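Short chain dehydrogenase (Mycobacterium smegmatis, PDB 3UCX) probably acts as an oxidoreductase of the short-chain dehydrogenase family, although its substrate is not established. Local coordinates at residues 82-96 with 131-145. Sequence-based numbering, arbitrary orientation.
Sequences TMKAYGRVDVVINNA and FTPALEESKGAVVNV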
# COMPACT_ATOMS: atom_id res chain seq x y z
N THR A 82 33.75 -18.99 -1.83
CA THR A 82 33.60 -17.83 -2.71
C THR A 82 34.76 -16.85 -2.59
O THR A 82 35.28 -16.35 -3.58
CB THR A 82 32.28 -17.09 -2.37
OG1 THR A 82 31.18 -17.96 -2.63
CG2 THR A 82 32.14 -15.81 -3.18
N MET A 83 35.15 -16.55 -1.36
CA MET A 83 36.23 -15.59 -1.15
C MET A 83 37.57 -16.19 -1.57
O MET A 83 38.43 -15.49 -2.09
CB MET A 83 36.21 -15.12 0.31
CG MET A 83 34.87 -14.46 0.68
SD MET A 83 34.27 -13.20 -0.49
CE MET A 83 35.64 -12.09 -0.13
N LYS A 84 37.72 -17.50 -1.41
CA LYS A 84 38.92 -18.19 -1.90
C LYS A 84 38.99 -18.16 -3.45
O LYS A 84 40.03 -17.89 -4.04
CB LYS A 84 38.93 -19.63 -1.36
CG LYS A 84 40.11 -20.47 -1.81
CD LYS A 84 39.96 -21.94 -1.41
CE LYS A 84 41.04 -22.77 -2.10
NZ LYS A 84 40.85 -24.24 -1.96
N ALA A 85 37.86 -18.40 -4.12
CA ALA A 85 37.84 -18.45 -5.59
C ALA A 85 37.89 -17.07 -6.24
O ALA A 85 38.58 -16.88 -7.23
CB ALA A 85 36.59 -19.17 -6.08
N TYR A 86 37.11 -16.11 -5.73
CA TYR A 86 36.95 -14.83 -6.41
C TYR A 86 37.48 -13.63 -5.64
O TYR A 86 37.82 -12.62 -6.24
CB TYR A 86 35.48 -14.59 -6.73
CG TYR A 86 34.86 -15.49 -7.76
CD1 TYR A 86 35.32 -15.52 -9.07
CD2 TYR A 86 33.75 -16.28 -7.45
CE1 TYR A 86 34.72 -16.32 -10.03
CE2 TYR A 86 33.15 -17.10 -8.40
CZ TYR A 86 33.64 -17.10 -9.69
OH TYR A 86 33.02 -17.87 -10.66
N GLY A 87 37.50 -13.72 -4.32
CA GLY A 87 37.98 -12.62 -3.47
C GLY A 87 37.05 -11.43 -3.36
O GLY A 87 37.42 -10.42 -2.76
N ARG A 88 35.84 -11.53 -3.94
CA ARG A 88 34.86 -10.47 -3.89
C ARG A 88 33.47 -10.97 -4.24
O ARG A 88 33.33 -11.99 -4.90
CB ARG A 88 35.21 -9.36 -4.87
CG ARG A 88 35.11 -9.75 -6.35
CD ARG A 88 35.79 -8.69 -7.19
NE ARG A 88 35.30 -7.40 -6.69
CZ ARG A 88 34.38 -6.64 -7.27
NH1 ARG A 88 33.90 -6.98 -8.47
NH2 ARG A 88 33.99 -5.51 -6.67
N VAL A 89 32.47 -10.21 -3.81
CA VAL A 89 31.06 -10.43 -4.19
C VAL A 89 30.42 -9.07 -4.40
O VAL A 89 30.46 -8.21 -3.51
CB VAL A 89 30.28 -11.19 -3.10
CG1 VAL A 89 28.79 -11.30 -3.47
CG2 VAL A 89 30.86 -12.58 -2.89
N ASP A 90 29.80 -8.88 -5.57
CA ASP A 90 29.10 -7.65 -5.93
C ASP A 90 27.58 -7.73 -5.76
O ASP A 90 26.93 -6.73 -5.48
CB ASP A 90 29.42 -7.32 -7.39
CG ASP A 90 30.89 -7.07 -7.57
OD1 ASP A 90 31.31 -5.96 -7.17
OD2 ASP A 90 31.62 -8.00 -8.01
N VAL A 91 27.03 -8.93 -5.93
CA VAL A 91 25.60 -9.16 -5.93
C VAL A 91 25.28 -10.46 -5.22
O VAL A 91 25.90 -11.49 -5.48
CB VAL A 91 25.03 -9.24 -7.39
CG1 VAL A 91 23.52 -9.48 -7.38
CG2 VAL A 91 25.37 -7.97 -8.16
N VAL A 92 24.28 -10.45 -4.35
CA VAL A 92 23.70 -11.68 -3.82
C VAL A 92 22.23 -11.74 -4.22
O VAL A 92 21.47 -10.80 -3.98
CB VAL A 92 23.83 -11.75 -2.29
CG1 VAL A 92 23.03 -12.93 -1.74
CG2 VAL A 92 25.32 -11.85 -1.87
N ILE A 93 21.84 -12.84 -4.86
CA ILE A 93 20.45 -13.07 -5.29
C ILE A 93 19.90 -14.28 -4.54
O ILE A 93 20.43 -15.40 -4.66
CB ILE A 93 20.35 -13.30 -6.81
CG1 ILE A 93 20.90 -12.09 -7.57
CG2 ILE A 93 18.90 -13.58 -7.22
CD1 ILE A 93 21.06 -12.32 -9.08
N ASN A 94 18.85 -14.07 -3.76
CA ASN A 94 18.18 -15.16 -3.08
C ASN A 94 16.99 -15.58 -3.95
O ASN A 94 15.97 -14.88 -4.01
CB ASN A 94 17.72 -14.71 -1.70
CG ASN A 94 18.87 -14.67 -0.71
OD1 ASN A 94 19.60 -15.65 -0.58
ND2 ASN A 94 19.06 -13.53 -0.04
N ASN A 95 17.15 -16.69 -4.65
CA ASN A 95 16.12 -17.11 -5.60
C ASN A 95 15.09 -17.91 -4.86
O ASN A 95 15.45 -18.67 -3.94
CB ASN A 95 16.69 -17.90 -6.75
CG ASN A 95 15.63 -18.30 -7.76
OD1 ASN A 95 14.63 -17.62 -7.94
ND2 ASN A 95 15.81 -19.43 -8.36
N ALA A 96 13.82 -17.74 -5.26
CA ALA A 96 12.69 -18.41 -4.60
C ALA A 96 12.59 -19.84 -5.14
O ALA A 96 12.07 -20.05 -6.23
CB ALA A 96 11.38 -17.66 -4.86
N PHE A 131 27.53 -12.79 3.56
CA PHE A 131 28.15 -11.97 2.54
C PHE A 131 28.15 -10.47 2.82
O PHE A 131 28.55 -9.69 1.97
CB PHE A 131 27.53 -12.29 1.17
CG PHE A 131 28.03 -13.60 0.60
CD1 PHE A 131 29.35 -13.75 0.24
CD2 PHE A 131 27.18 -14.68 0.44
CE1 PHE A 131 29.82 -14.93 -0.29
CE2 PHE A 131 27.64 -15.87 -0.10
CZ PHE A 131 28.96 -16.01 -0.45
N THR A 132 27.76 -10.05 4.02
CA THR A 132 27.77 -8.63 4.34
C THR A 132 29.18 -8.04 4.26
O THR A 132 29.36 -6.96 3.68
CB THR A 132 27.05 -8.30 5.65
OG1 THR A 132 25.64 -8.48 5.49
CG2 THR A 132 27.34 -6.86 6.15
N PRO A 133 30.20 -8.75 4.80
CA PRO A 133 31.52 -8.17 4.69
C PRO A 133 31.98 -7.94 3.25
O PRO A 133 32.55 -6.88 2.92
CB PRO A 133 32.40 -9.20 5.43
CG PRO A 133 31.50 -9.76 6.46
CD PRO A 133 30.18 -9.88 5.75
N ALA A 134 31.70 -8.90 2.38
CA ALA A 134 32.01 -8.77 0.96
C ALA A 134 31.23 -7.63 0.32
O ALA A 134 31.81 -6.80 -0.37
CB ALA A 134 31.78 -10.08 0.23
N LEU A 135 29.93 -7.57 0.57
CA LEU A 135 29.09 -6.51 0.02
C LEU A 135 29.42 -5.12 0.54
O LEU A 135 29.24 -4.14 -0.20
CB LEU A 135 27.62 -6.82 0.28
CG LEU A 135 27.10 -8.05 -0.47
CD1 LEU A 135 25.75 -8.43 0.10
CD2 LEU A 135 27.04 -7.80 -1.97
N GLU A 136 29.93 -5.02 1.77
CA GLU A 136 30.38 -3.73 2.31
C GLU A 136 31.51 -3.19 1.46
O GLU A 136 31.54 -2.00 1.14
CB GLU A 136 30.87 -3.78 3.77
CG GLU A 136 29.85 -4.16 4.80
CD GLU A 136 30.39 -4.13 6.24
OE1 GLU A 136 31.53 -3.71 6.44
OE2 GLU A 136 29.68 -4.54 7.16
N GLU A 137 32.45 -4.06 1.11
CA GLU A 137 33.64 -3.63 0.37
C GLU A 137 33.27 -3.24 -1.07
O GLU A 137 33.81 -2.29 -1.63
CB GLU A 137 34.71 -4.72 0.33
CG GLU A 137 35.94 -4.31 -0.46
CD GLU A 137 37.02 -5.37 -0.57
OE1 GLU A 137 36.85 -6.51 -0.07
OE2 GLU A 137 38.06 -5.05 -1.20
N SER A 138 32.37 -4.00 -1.68
CA SER A 138 31.97 -3.72 -3.05
C SER A 138 30.87 -2.63 -3.16
O SER A 138 30.53 -2.23 -4.27
CB SER A 138 31.52 -5.01 -3.72
OG SER A 138 30.34 -5.50 -3.12
N LYS A 139 30.28 -2.20 -2.05
CA LYS A 139 29.04 -1.41 -2.08
C LYS A 139 28.03 -2.09 -3.00
O LYS A 139 27.48 -1.49 -3.94
CB LYS A 139 29.32 0.05 -2.52
N GLY A 140 27.79 -3.35 -2.70
CA GLY A 140 27.04 -4.24 -3.57
C GLY A 140 25.54 -4.20 -3.38
O GLY A 140 24.99 -3.26 -2.80
N ALA A 141 24.89 -5.20 -3.93
CA ALA A 141 23.45 -5.24 -4.01
C ALA A 141 22.93 -6.63 -3.71
O ALA A 141 23.53 -7.65 -4.08
CB ALA A 141 22.99 -4.79 -5.41
N VAL A 142 21.78 -6.65 -3.05
CA VAL A 142 21.04 -7.84 -2.77
C VAL A 142 19.73 -7.75 -3.53
O VAL A 142 19.09 -6.71 -3.50
CB VAL A 142 20.72 -7.98 -1.28
CG1 VAL A 142 19.79 -9.19 -1.05
CG2 VAL A 142 22.03 -8.06 -0.46
N VAL A 143 19.36 -8.82 -4.22
CA VAL A 143 18.01 -8.97 -4.78
C VAL A 143 17.39 -10.23 -4.21
O VAL A 143 17.87 -11.34 -4.46
CB VAL A 143 17.97 -9.06 -6.32
CG1 VAL A 143 16.51 -9.01 -6.81
CG2 VAL A 143 18.76 -7.93 -6.95
N ASN A 144 16.29 -10.05 -3.49
CA ASN A 144 15.51 -11.16 -3.00
C ASN A 144 14.32 -11.41 -3.92
O ASN A 144 13.51 -10.51 -4.12
CB ASN A 144 15.05 -10.91 -1.57
CG ASN A 144 16.20 -10.90 -0.59
OD1 ASN A 144 17.21 -11.54 -0.82
ND2 ASN A 144 16.05 -10.15 0.51
N VAL A 145 14.24 -12.61 -4.48
CA VAL A 145 13.11 -12.99 -5.31
C VAL A 145 11.97 -13.34 -4.38
O VAL A 145 12.05 -14.29 -3.57
CB VAL A 145 13.43 -14.13 -6.27
CG1 VAL A 145 12.19 -14.50 -7.12
CG2 VAL A 145 14.61 -13.74 -7.15
O HOH W 1 36.04 -8.63 -1.21
O HOH W 2 33.62 -7.87 -2.28
O HOH W 3 29.69 -3.80 -6.86
O HOH W 4 14.42 -14.24 -1.73
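Val92 and Asn94 hydrogen-bond through their backbones to Ala141 and Val143, which joins strands 91-94 and 141-145 in parallel. Val92 N donates to Ala141 O and Val92 O accepts from Val143 N. Asn94 repeats this between Val143 O and Val145 N. Asp90 O, just before the strand, takes Ala141 N at 3.0 Å.

Two side-chain hydrogen bonds add to the backbone pairing. Asn94 and Asn144 lie side by side and point the same way, with amide planes 32° apart. Asn94 ND2 donates to Asn144 OD1 at 2.8 Å in a fairly straight bond (166° at the hydrogen). The acceptor lies in the amide plane of Asn94. Asn144 ND2 is held in turn by Ser171 of helix 158-179. Near the end of helix 132-138, Ser138 OG donates to Val89 O at 2.7 Å, in the carbonyl plane on a lone pair. With chi1 66° Ser138 turns OG back between its own backbone N and carbonyl carbon, where it points at Val89 O. Asp90 OD1 and Ser138 O share a water, and Arg88 NH1 forms a salt bridge to Asp90 OD2, which also accepts from Val13 N.

Apolar packing ties Val89, in the loop before the strand, and Val92 to Phe131 and helix 132-138. Val89 CG2 touches Phe131 CE1 at 3.7 Å, and its CB meets Ala134 CB. Thr82 sits at the edge of the Phe131 ring. Val92 CG2 reaches Phe131 CB at 3.8 Å and Leu135 CD1 at 4.0 Å. On the face of Val92, Asn94 and Val142 meet helix 110-130; on the opposite face Val91, Ile93 and Val143 pack against helix 232-243, which Val145 also touches.

Strand 91-94 is the middle strand of a seven-stranded parallel sheet in 3-2-1-4-5-6-7 order, and 141-145 is its neighbour. The sheet is sandwiched between helices, as in the Rossmann fold of short-chain dehydrogenases.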